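Local coordinates for putative nucleolar GTP-binding protein 1 (Plasmodium falciparum, PDB 2QU8) that binds GDP and is probably a GTPase of the nucleolar NOG1 family, its cellular role not established, at residues E128-N131 with L132-I136. Numbering follows the deposited sequence.
Sequences EQIN and LFYSI
Ile-130 and Tyr-134, one turn apart on helix 126-137, run alongside each other in the same direction. The methyl CG2 of Ile-130 reaches Tyr-134 CE2 at 3.3 Å and CZ at 3.7 Å, meeting the phenol ring obliquely, nearest the CE2-CZ bond. Two torsions bring them together: the methyl is anti to its own backbone N, beside the carbonyl carbon, while the tyrosine CG swings back beside its N (chi1 -66°). The ring also lies against the carbonyl oxygen of the same isoleucine, Tyr-134 CD2 being 3.5 Å from Ile-130 O.

Four successive i to i+4 bonds hold the turns. Tyr-134 N gives the straightest, to Ile-130 O at 3.0 Å (N-H...O 163°). Leu-132 N to Glu-128 O, Phe-133 N to Gln-129 O and Ser-135 N to Asn-131 O are more bent. Ser-135 CB also sits 3.3 Å from Asn-131 O.

In this P-loop GTPase-like fold the helix follows strand 110-117 and leads to strand 145-150, a beta-alpha-beta crossover between neighbouring parallel strands. Its inner side packs on the sheet: Leu-132 and Ile-136 touch Phe-114, and Phe-133 meets that ring edge-to-face. Ile-130, Phe-133 and Tyr-134 also touch helix 162-174.

Polar ends bind outside these turns. The buried side chain of Gln-129 lies about 9 Å from the bound GDP; its OE1 accepts a hydrogen bond from Asp-117 N, and Glu-128 OE1 accepts one from Thr-125 N near the start of the helix.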
# COMPACT_ATOMS: atom_id res chain seq x y z
N GLU A 128 -10.30 13.34 4.85
CA GLU A 128 -9.68 13.73 3.59
C GLU A 128 -8.73 12.62 3.09
O GLU A 128 -8.62 12.39 1.89
CB GLU A 128 -8.93 15.06 3.73
CG GLU A 128 -9.85 16.27 3.91
CD GLU A 128 -9.09 17.55 4.21
OE1 GLU A 128 -8.21 17.54 5.09
OE2 GLU A 128 -9.39 18.59 3.57
N GLN A 129 -8.06 11.95 4.03
CA GLN A 129 -7.18 10.83 3.69
C GLN A 129 -7.97 9.60 3.24
O GLN A 129 -7.54 8.87 2.35
CB GLN A 129 -6.24 10.49 4.84
CG GLN A 129 -5.25 11.60 5.18
CD GLN A 129 -4.40 11.27 6.39
OE1 GLN A 129 -3.52 10.41 6.33
NE2 GLN A 129 -4.66 11.96 7.50
N ILE A 130 -9.12 9.36 3.85
CA ILE A 130 -10.00 8.27 3.41
C ILE A 130 -10.59 8.59 2.03
O ILE A 130 -10.62 7.72 1.15
CB ILE A 130 -11.08 7.95 4.46
CG1 ILE A 130 -10.45 7.25 5.67
CG2 ILE A 130 -12.15 7.05 3.85
CD1 ILE A 130 -11.42 6.96 6.84
N ASN A 131 -11.04 9.82 1.83
CA ASN A 131 -11.44 10.29 0.51
C ASN A 131 -10.38 10.03 -0.55
O ASN A 131 -10.70 9.59 -1.66
CB ASN A 131 -11.80 11.77 0.54
CG ASN A 131 -13.16 12.04 1.19
OD1 ASN A 131 -13.77 11.15 1.79
ND2 ASN A 131 -13.62 13.28 1.08
N LEU A 132 -9.11 10.30 -0.22
CA LEU A 132 -8.01 9.98 -1.13
C LEU A 132 -7.97 8.48 -1.44
O LEU A 132 -7.80 8.09 -2.60
CB LEU A 132 -6.66 10.45 -0.55
CG LEU A 132 -5.37 10.01 -1.26
CD1 LEU A 132 -5.33 10.46 -2.71
CD2 LEU A 132 -4.13 10.52 -0.52
N PHE A 133 -8.11 7.65 -0.40
CA PHE A 133 -8.09 6.20 -0.56
C PHE A 133 -9.14 5.69 -1.55
O PHE A 133 -8.82 4.89 -2.43
CB PHE A 133 -8.25 5.48 0.78
CG PHE A 133 -8.44 4.00 0.65
CD1 PHE A 133 -7.37 3.19 0.26
CD2 PHE A 133 -9.68 3.41 0.87
CE1 PHE A 133 -7.53 1.82 0.11
CE2 PHE A 133 -9.85 2.03 0.73
CZ PHE A 133 -8.77 1.24 0.35
N TYR A 134 -10.37 6.15 -1.41
CA TYR A 134 -11.44 5.74 -2.32
C TYR A 134 -11.14 6.20 -3.74
O TYR A 134 -11.39 5.48 -4.70
CB TYR A 134 -12.79 6.30 -1.89
CG TYR A 134 -13.32 5.76 -0.58
CD1 TYR A 134 -13.37 4.39 -0.31
CD2 TYR A 134 -13.81 6.62 0.39
CE1 TYR A 134 -13.88 3.90 0.91
CE2 TYR A 134 -14.32 6.16 1.59
CZ TYR A 134 -14.35 4.80 1.85
OH TYR A 134 -14.86 4.38 3.06
N SER A 135 -10.59 7.41 -3.85
CA SER A 135 -10.34 8.05 -5.13
C SER A 135 -9.31 7.30 -5.98
O SER A 135 -9.33 7.39 -7.21
CB SER A 135 -9.92 9.51 -4.90
OG SER A 135 -9.18 10.02 -5.98
N ILE A 136 -8.43 6.56 -5.31
CA ILE A 136 -7.31 5.91 -5.99
C ILE A 136 -7.20 4.39 -5.82
O ILE A 136 -6.32 3.76 -6.40
CB ILE A 136 -5.94 6.56 -5.60
CG1 ILE A 136 -5.52 6.17 -4.17
CG2 ILE A 136 -5.96 8.09 -5.80
CD1 ILE A 136 -4.05 6.36 -3.92